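Local coordinates for hypothetical protein (Bacteroides fragilis, PDB 4JJA), which is of unknown function but may act as a peptidoglycan beta-N-acetylmuramidase of the NamZ type, at residues 211-216 and 222-227; 109-112 and 116-119; 169-174 and 300-305. All blocks are in the same frame, centred on the assembly; numbering follows the deposited sequence.

Contact 1: 211-216 and 222-227; sequences YRLPIP and PNMKAI
Met224, modelled as selenomethionine, packs against Arg212 and Leu213 where residues 211-216 meet the start of helix 224-233. It contributes far more buried surface than any other residue here. Its chain folds back on itself, with chi2 at -56° and chi3 at -62°. This turns SE and CE along the backbone of Tyr211, Arg212 and Leu213 instead of straight out from the helix. Met224 SE lies 3.5 Å from Leu213 N, a buried amide with no hydrogen-bond partner in the model. Met224 CE reaches the backbone carbonyl, 3.6 Å from Tyr211 O.

Leu213 packs on the same helix through its CB and its CD2 methyl. Leu213 CB is 4.2 Å from SE of Met224. Leu213 CD2 meets CD1 of Ile227 at 3.8 Å, the two side chains crossing at a slant. Ile227 lies three residues on from Met224, about one helical turn, and both side chains point toward the loop.

Arg212 is modelled in two conformers. In the one described here its guanidinium lies over the stem of Met224. CG of Met224 stands above the centre of one face, 3.6 Å from Arg212 CZ. The chain bends at chi3 (76°) to bring the flat group there. The same charge has a salt bridge to Asp294, which also pairs with Lys225, so the two cations share one carboxylate.

Asn223 is the N-cap, and Asn223 OD1 accepts from Ala226 N at 2.9 Å. At the other end Pro216 and Pro222 touch only lightly. The contact therefore fastens the loop that follows strand 197-200, the outermost strand on one side of the parallel sheet, to the first turn of helix 224-233.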
loop_
_atom_site.group_PDB
_atom_site.type_symbol
_atom_site.label_atom_id
_atom_site.label_comp_id
_atom_site.label_asym_id
_atom_site.label_seq_id
_atom_site.Cartn_x
_atom_site.Cartn_y
_atom_site.Cartn_z
ATOM N N TYR A 211 4.457 -8.107 11.501
ATOM C CA TYR A 211 4.712 -6.802 12.058
ATOM C C TYR A 211 3.456 -6.008 12.165
ATOM O O TYR A 211 2.679 -5.943 11.214
ATOM C CB TYR A 211 5.724 -6.077 11.216
ATOM C CG TYR A 211 6.071 -4.674 11.666
ATOM C CD1 TYR A 211 6.965 -4.424 12.697
ATOM C CD2 TYR A 211 5.555 -3.566 11.000
ATOM C CE1 TYR A 211 7.308 -3.141 13.031
ATOM C CE2 TYR A 211 5.911 -2.288 11.313
ATOM C CZ TYR A 211 6.820 -2.077 12.329
ATOM O OH TYR A 211 7.146 -0.754 12.615
ATOM N N ARG A 212 3.286 -5.324 13.296
ATOM C CA ARG A 212 2.130 -4.474 13.563
ATOM C C ARG A 212 2.548 -3.018 13.512
ATOM O O ARG A 212 3.589 -2.654 14.041
ATOM C CB ARG A 212 1.544 -4.819 14.934
ATOM C CG ARG A 212 0.979 -6.198 14.945
ATOM C CD ARG A 212 0.323 -6.602 16.217
ATOM N NE ARG A 212 -0.968 -6.070 16.473
ATOM C CZ ARG A 212 -2.108 -6.655 16.114
ATOM N NH1 ARG A 212 -2.142 -7.771 15.420
ATOM N NH2 ARG A 212 -3.217 -6.095 16.493
ATOM N N LEU A 213 1.780 -2.210 12.822
ATOM C CA LEU A 213 2.146 -0.845 12.536
ATOM C C LEU A 213 1.844 0.024 13.752
ATOM O O LEU A 213 0.727 0.046 14.225
ATOM C CB LEU A 213 1.330 -0.317 11.354
ATOM C CG LEU A 213 1.872 -0.690 9.990
ATOM C CD1 LEU A 213 2.164 -2.098 9.698
ATOM C CD2 LEU A 213 1.030 -0.084 8.916
ATOM N N PRO A 214 2.836 0.767 14.249
ATOM C CA PRO A 214 2.569 1.628 15.404
ATOM C C PRO A 214 1.722 2.836 15.083
ATOM O O PRO A 214 1.046 3.365 15.990
ATOM C CB PRO A 214 3.979 2.042 15.840
ATOM C CG PRO A 214 4.834 1.959 14.542
ATOM C CD PRO A 214 4.275 0.770 13.854
ATOM N N ILE A 215 1.789 3.302 13.828
ATOM C CA ILE A 215 1.195 4.571 13.374
ATOM C C ILE A 215 0.257 4.218 12.187
ATOM O O ILE A 215 0.688 3.564 11.230
ATOM C CB ILE A 215 2.304 5.584 12.892
ATOM C CG1 ILE A 215 3.297 5.891 14.045
ATOM C CG2 ILE A 215 1.695 6.824 12.293
ATOM C CD1 ILE A 215 4.486 6.782 13.660
ATOM N N PRO A 216 -0.995 4.710 12.210
ATOM C CA PRO A 216 -1.892 4.366 11.084
ATOM C C PRO A 216 -1.374 4.905 9.768
ATOM O O PRO A 216 -1.081 6.088 9.663
ATOM C CB PRO A 216 -3.218 5.086 11.453
ATOM C CG PRO A 216 -2.738 6.224 12.349
ATOM C CD PRO A 216 -1.637 5.631 13.172
ATOM N N PRO A 222 -7.158 2.052 10.569
ATOM C CA PRO A 222 -6.776 2.499 11.898
ATOM C C PRO A 222 -6.144 1.420 12.717
ATOM O O PRO A 222 -5.553 1.772 13.760
ATOM C CB PRO A 222 -8.103 2.908 12.521
ATOM C CG PRO A 222 -9.087 2.035 11.831
ATOM C CD PRO A 222 -8.621 2.018 10.405
ATOM N N ASN A 223 -6.339 0.159 12.362
ATOM C CA ASN A 223 -5.894 -0.974 13.151
ATOM C C ASN A 223 -5.428 -2.135 12.248
ATOM O O ASN A 223 -5.548 -2.074 11.016
ATOM C CB ASN A 223 -6.960 -1.409 14.176
ATOM C CG ASN A 223 -8.233 -1.905 13.521
ATOM O OD1 ASN A 223 -8.237 -2.210 12.354
ATOM N ND2 ASN A 223 -9.299 -1.960 14.259
HETATM N N MSE A 224 -4.901 -3.185 12.874
HETATM C CA MSE A 224 -4.402 -4.281 12.116
HETATM C C MSE A 224 -5.517 -5.118 11.482
HETATM O O MSE A 224 -5.316 -5.689 10.408
HETATM C CB MSE A 224 -3.436 -5.147 12.909
HETATM C CG MSE A 224 -2.145 -4.398 13.293
HETATM SE SE MSE A 224 -1.231 -3.668 11.773
HETATM C CE MSE A 224 -0.851 -5.315 10.855
ATOM N N LYS A 225 -6.679 -5.161 12.084
ATOM C CA LYS A 225 -7.792 -5.864 11.524
ATOM C C LYS A 225 -8.141 -5.288 10.141
ATOM O O LYS A 225 -8.338 -6.023 9.164
ATOM C CB LYS A 225 -9.023 -5.802 12.440
ATOM C CG LYS A 225 -10.017 -6.892 12.223
ATOM C CD LYS A 225 -9.537 -8.221 12.848
ATOM C CE LYS A 225 -9.613 -8.257 14.362
ATOM N NZ LYS A 225 -8.876 -9.465 14.781
ATOM N N ALA A 226 -8.196 -3.962 10.072
ATOM C CA ALA A 226 -8.502 -3.275 8.818
ATOM C C ALA A 226 -7.411 -3.608 7.800
ATOM O O ALA A 226 -7.687 -3.849 6.643
ATOM C CB ALA A 226 -8.562 -1.771 9.064
ATOM N N ILE A 227 -6.146 -3.586 8.213
ATOM C CA ILE A 227 -4.996 -3.843 7.306
ATOM C C ILE A 227 -5.056 -5.263 6.782
ATOM O O ILE A 227 -4.732 -5.512 5.629
ATOM C CB ILE A 227 -3.670 -3.477 8.003
ATOM C CG1 ILE A 227 -3.616 -1.945 8.129
ATOM C CG2 ILE A 227 -2.443 -4.046 7.228
ATOM C CD1 ILE A 227 -2.547 -1.409 8.978
#

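Contact 2: 109-112 and 116-119; sequences IQDV and FYTY
Val112 and Tyr117 meet in the loop that leaves strand 104-107 and enters helix 119-132. This is a strand-to-helix connection of a Rossmann-like domain, whose parallel sheet has the strand order 3-2-1-4-5-6.

Tyr117 is the first residue of 116-119 to touch 109-112. CG2 of Val112 sits over one face of its ring, 3.6 Å from the Tyr117 centroid, in a CH-pi contact. The two side chains cross at about a right angle. OD1 of Asp111 approaches the same ring obliquely, 3.5 Å from CD2 of Tyr117. With CG anti to the backbone N (chi1 -167°), the ring of Tyr117 reaches Asp111 and Val112. Its hydroxyl bonds to Ser218, and Tyr230 of helix 224-233 also packs on the side chain. One water lies 2.6 Å from both Asp111 OD1 and Tyr117 O, with too few protons for all the acceptors in reach.

The backbone N of Thr118 hydrogen-bonds to a glycerol probably carried over from crystallisation.

Tyr119 opens the helix, and its ring is packed on both faces. CE2 of Tyr117 lies over one, offset toward the rim. CD1 of Ile109 lies over the opposite one in a second CH-pi contact, 3.9 Å from the Tyr119 centroid. The carbonyl of Gln110 meets the ring at its edge, with Gln110 O 3.6 Å from CE2 of Tyr119. Glu58 and Pro217 are weak hydrogen-bond partners of the Tyr119 hydroxyl, probably competing with a second water. That water bridges the segments, donating to Gln110 O at 2.9 Å and accepting from Tyr119 OH at 3.1 Å, in the plane of the ring.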
loop_
_atom_site.group_PDB
_atom_site.type_symbol
_atom_site.label_atom_id
_atom_site.label_comp_id
_atom_site.label_asym_id
_atom_site.label_seq_id
_atom_site.Cartn_x
_atom_site.Cartn_y
_atom_site.Cartn_z
ATOM N N ILE A 109 9.092 4.998 4.527
ATOM C CA ILE A 109 7.658 5.173 4.566
ATOM C C ILE A 109 7.030 3.835 4.810
ATOM O O ILE A 109 7.534 2.827 4.304
ATOM C CB ILE A 109 7.129 5.849 3.261
ATOM C CG1 ILE A 109 5.707 6.418 3.440
ATOM C CG2 ILE A 109 7.253 4.935 2.016
ATOM C CD1 ILE A 109 5.312 7.334 2.292
ATOM N N GLN A 110 5.928 3.830 5.553
ATOM C CA GLN A 110 5.234 2.576 5.913
ATOM C C GLN A 110 4.108 2.279 4.925
ATOM O O GLN A 110 3.110 3.008 4.859
ATOM C CB GLN A 110 4.690 2.638 7.344
ATOM C CG GLN A 110 4.026 1.346 7.780
ATOM C CD GLN A 110 5.006 0.178 7.799
ATOM O OE1 GLN A 110 5.950 0.174 8.579
ATOM N NE2 GLN A 110 4.791 -0.805 6.936
ATOM N N ASP A 111 4.241 1.138 4.223
ATOM C CA ASP A 111 3.322 0.631 3.237
ATOM C C ASP A 111 2.407 -0.450 3.850
ATOM O O ASP A 111 2.683 -0.961 4.941
ATOM C CB ASP A 111 4.185 -0.012 2.087
ATOM C CG ASP A 111 3.374 -0.531 0.979
ATOM O OD1 ASP A 111 2.464 0.190 0.533
ATOM O OD2 ASP A 111 3.615 -1.703 0.565
ATOM N N VAL A 112 1.381 -0.902 3.111
ATOM C CA VAL A 112 0.506 -1.992 3.569
ATOM C C VAL A 112 0.468 -3.221 2.668
ATOM O O VAL A 112 -0.216 -4.173 2.966
ATOM C CB VAL A 112 -0.918 -1.494 3.879
ATOM C CG1 VAL A 112 -0.879 -0.373 4.949
ATOM C CG2 VAL A 112 -1.592 -1.004 2.650
ATOM N N PHE A 116 -3.111 -1.698 -5.012
ATOM C CA PHE A 116 -3.949 -0.528 -5.107
ATOM C C PHE A 116 -3.737 0.462 -3.979
ATOM O O PHE A 116 -4.461 1.466 -3.897
ATOM C CB PHE A 116 -5.428 -0.881 -5.330
ATOM C CG PHE A 116 -5.958 -2.017 -4.509
ATOM C CD1 PHE A 116 -6.049 -1.920 -3.124
ATOM C CD2 PHE A 116 -6.405 -3.179 -5.124
ATOM C CE1 PHE A 116 -6.572 -2.967 -2.352
ATOM C CE2 PHE A 116 -6.924 -4.218 -4.359
ATOM C CZ PHE A 116 -6.988 -4.120 -2.980
ATOM N N TYR A 117 -2.678 0.260 -3.163
ATOM C CA TYR A 117 -2.205 1.248 -2.181
ATOM C C TYR A 117 -0.936 1.812 -2.792
ATOM O O TYR A 117 0.034 1.080 -2.956
ATOM C CB TYR A 117 -1.964 0.575 -0.861
ATOM C CG TYR A 117 -1.778 1.557 0.289
ATOM C CD1 TYR A 117 -2.863 1.970 1.020
ATOM C CD2 TYR A 117 -0.524 1.983 0.699
ATOM C CE1 TYR A 117 -2.756 2.814 2.076
ATOM C CE2 TYR A 117 -0.368 2.850 1.764
ATOM C CZ TYR A 117 -1.504 3.266 2.456
ATOM O OH TYR A 117 -1.316 4.114 3.527
ATOM N N THR A 118 -0.959 3.128 -3.053
ATOM C CA THR A 118 -0.188 3.768 -4.144
ATOM C C THR A 118 1.169 4.340 -3.882
ATOM O O THR A 118 1.776 4.916 -4.782
ATOM C CB THR A 118 -0.992 4.937 -4.812
ATOM O OG1 THR A 118 -1.210 6.013 -3.894
ATOM C CG2 THR A 118 -2.321 4.418 -5.330
ATOM N N TYR A 119 1.683 4.189 -2.679
ATOM C CA TYR A 119 3.015 4.760 -2.389
ATOM C C TYR A 119 4.097 4.189 -3.307
ATOM O O TYR A 119 4.993 4.912 -3.696
ATOM C CB TYR A 119 3.462 4.535 -0.952
ATOM C CG TYR A 119 2.642 5.202 0.108
ATOM C CD1 TYR A 119 1.791 6.268 -0.189
ATOM C CD2 TYR A 119 2.730 4.760 1.419
ATOM C CE1 TYR A 119 1.037 6.882 0.842
ATOM C CE2 TYR A 119 2.000 5.364 2.415
ATOM C CZ TYR A 119 1.145 6.404 2.104
ATOM O OH TYR A 119 0.399 7.030 3.107
HETATM O O HOH W 1 1.823 5.531 5.420
HETATM O O HOH W 2 2.397 1.408 -1.810
#

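Contact 3: 169-174 and 300-305; sequences PIVHGM and KGINLD
Ile302 meets Ile170 and Val171 in a small buried patch where the two family regions of the protein come together. Residues 169-174 belong to the N-terminal, Rossmann-like region. Residues 300-305 belong to the C-terminal region and link helix 294-300 to helix 305-314. Gly301, with positive phi, is the first residue past helix 294-300. On the N-terminal side, Ile170 and Val171 both face Asp151, forming a classic beta bulge.

The contact across the join is apolar. The tip of Ile302 carries it. CD1 of Ile302 lies 3.8 Å from CB of Ile170, and equally far from CG2 of the same residue. The methyl of Ile302 thus rests against the branch point of Ile170. Val171 slides past Ile302 in the opposite direction, with Val171 CG2 4.1 Å from Ile302 CD1. An extended chi2 (171°) carries CD1 of Ile302 out toward both partners. Only about 107 Å² is buried, but Pro231 of helix 224-233 touches both Val171 and Ile302 and widens the patch.

The polar links run through neighbours. Asp151 joins the two sides. It has a backbone bond with Val171, and its carboxylate accepts from Ile302 N. The carbonyl of Ile302 in turn accepts from Lys348, and Asn303 N bonds to Ser232.

Other hydrogen bonds shape each segment from within. Met174 N donates to His172 ND1 at 3.0 Å, nearly in the plane of the imidazole and spanning Gly173. The side chain of Asn303 caps the turn that leads into helix 305-314. Asn303 OD1 accepts from Asp305 N at 2.9 Å, the donor standing 43° out of the carbonyl plane.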
loop_
_atom_site.group_PDB
_atom_site.type_symbol
_atom_site.label_atom_id
_atom_site.label_comp_id
_atom_site.label_asym_id
_atom_site.label_seq_id
_atom_site.Cartn_x
_atom_site.Cartn_y
_atom_site.Cartn_z
ATOM N N PRO A 169 0.787 -9.114 -8.394
ATOM C CA PRO A 169 -0.484 -9.562 -7.845
ATOM C C PRO A 169 -1.112 -8.486 -6.947
ATOM O O PRO A 169 -0.504 -7.444 -6.693
ATOM C CB PRO A 169 -0.115 -10.836 -7.037
ATOM C CG PRO A 169 1.248 -11.259 -7.567
ATOM C CD PRO A 169 1.902 -9.897 -7.843
ATOM N N ILE A 170 -2.333 -8.727 -6.496
ATOM C CA ILE A 170 -2.990 -7.803 -5.609
ATOM C C ILE A 170 -2.190 -7.659 -4.320
ATOM O O ILE A 170 -1.920 -6.534 -3.834
ATOM C CB ILE A 170 -4.465 -8.226 -5.334
ATOM C CG1 ILE A 170 -5.293 -8.120 -6.633
ATOM C CG2 ILE A 170 -5.099 -7.412 -4.229
ATOM C CD1 ILE A 170 -6.730 -8.627 -6.498
ATOM N N VAL A 171 -1.866 -8.802 -3.702
ATOM C CA VAL A 171 -1.038 -8.868 -2.490
ATOM C C VAL A 171 0.302 -9.366 -3.048
ATOM O O VAL A 171 0.433 -10.536 -3.424
ATOM C CB VAL A 171 -1.662 -9.819 -1.456
ATOM C CG1 VAL A 171 -0.646 -10.015 -0.283
ATOM C CG2 VAL A 171 -3.024 -9.338 -0.961
ATOM N N HIS A 172 1.290 -8.473 -3.114
ATOM C CA HIS A 172 2.562 -8.795 -3.755
ATOM C C HIS A 172 3.578 -9.430 -2.794
ATOM O O HIS A 172 4.546 -10.057 -3.245
ATOM C CB HIS A 172 3.135 -7.567 -4.474
ATOM C CG HIS A 172 3.241 -6.364 -3.598
ATOM N ND1 HIS A 172 4.176 -6.268 -2.586
ATOM C CD2 HIS A 172 2.559 -5.192 -3.622
ATOM C CE1 HIS A 172 4.059 -5.068 -2.033
ATOM N NE2 HIS A 172 3.047 -4.419 -2.616
ATOM N N GLY A 173 3.365 -9.244 -1.487
ATOM C CA GLY A 173 4.175 -9.834 -0.493
ATOM C C GLY A 173 5.553 -9.264 -0.254
ATOM O O GLY A 173 6.345 -9.882 0.427
HETATM N N MSE A 174 5.857 -8.089 -0.812
HETATM C CA MSE A 174 7.212 -7.574 -0.822
HETATM C C MSE A 174 7.316 -6.283 -0.030
HETATM O O MSE A 174 6.380 -5.518 0.076
HETATM C CB MSE A 174 7.674 -7.274 -2.254
HETATM C CG MSE A 174 7.587 -8.523 -3.125
HETATM SE SE MSE A 174 8.025 -8.279 -5.005
HETATM C CE MSE A 174 9.848 -8.264 -4.792
ATOM N N LYS A 300 -7.411 -17.255 5.070
ATOM C CA LYS A 300 -8.160 -17.150 3.837
ATOM C C LYS A 300 -7.558 -16.210 2.809
ATOM O O LYS A 300 -7.968 -16.266 1.667
ATOM C CB LYS A 300 -9.599 -16.698 4.194
ATOM C CG LYS A 300 -10.327 -17.823 4.972
ATOM C CD LYS A 300 -11.805 -17.602 5.074
ATOM C CE LYS A 300 -12.529 -18.713 5.835
ATOM N NZ LYS A 300 -14.000 -18.426 6.007
ATOM N N GLY A 301 -6.638 -15.319 3.194
ATOM C CA GLY A 301 -6.068 -14.415 2.175
ATOM C C GLY A 301 -7.158 -13.625 1.499
ATOM O O GLY A 301 -8.123 -13.216 2.132
ATOM N N ILE A 302 -7.014 -13.350 0.206
ATOM C CA ILE A 302 -8.094 -12.654 -0.505
ATOM C C ILE A 302 -9.318 -13.560 -0.495
ATOM O O ILE A 302 -9.264 -14.683 -0.971
ATOM C CB ILE A 302 -7.695 -12.287 -1.914
ATOM C CG1 ILE A 302 -6.538 -11.280 -1.913
ATOM C CG2 ILE A 302 -8.901 -11.744 -2.726
ATOM C CD1 ILE A 302 -5.935 -11.014 -3.298
ATOM N N ASN A 303 -10.389 -13.061 0.064
ATOM C CA ASN A 303 -11.605 -13.803 0.294
ATOM C C ASN A 303 -12.732 -13.130 -0.476
ATOM O O ASN A 303 -13.206 -12.060 -0.044
ATOM C CB ASN A 303 -11.902 -13.835 1.778
ATOM C CG ASN A 303 -13.090 -14.692 2.100
ATOM O OD1 ASN A 303 -13.763 -15.188 1.200
ATOM N ND2 ASN A 303 -13.378 -14.861 3.409
ATOM N N LEU A 304 -13.159 -13.748 -1.584
ATOM C CA LEU A 304 -14.245 -13.237 -2.413
ATOM C C LEU A 304 -15.625 -13.495 -1.861
ATOM O O LEU A 304 -16.604 -13.066 -2.457
ATOM C CB LEU A 304 -14.132 -13.754 -3.846
ATOM C CG LEU A 304 -12.884 -13.427 -4.613
ATOM C CD1 LEU A 304 -12.867 -14.151 -5.946
ATOM C CD2 LEU A 304 -12.719 -11.889 -4.789
ATOM N N ASP A 305 -15.726 -14.167 -0.719
ATOM C CA ASP A 305 -17.038 -14.442 -0.136
ATOM C C ASP A 305 -17.870 -13.187 0.025
ATOM O O ASP A 305 -19.103 -13.218 -0.134
ATOM C CB ASP A 305 -16.927 -15.133 1.251
ATOM C CG ASP A 305 -16.566 -16.608 1.216
ATOM O OD1 ASP A 305 -16.602 -17.225 0.162
ATOM O OD2 ASP A 305 -16.271 -17.154 2.317
#

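How the contacts relate
Contact 2 lies nearest the middle of the chain, about 3 Å from its centre, and touches both others. Its centre is about 13 Å from that of contact 1 and about 15 Å from that of contact 3. Toward contact 1, CG of Gln110 packs on Leu213 CD2 at 3.5 Å. Toward contact 3, CE2 of Phe116 meets CG2 of Ile170 at 3.7 Å. Contacts 1 and 3 do not touch, with nearest atoms about 8 Å apart. Helix 224-233 supplies one side of contact 1 and touches contact 2 through Tyr230 and contact 3 through Pro231. A glycerol lies about 4 Å from the Tyr119 side chain and may mark a pocket.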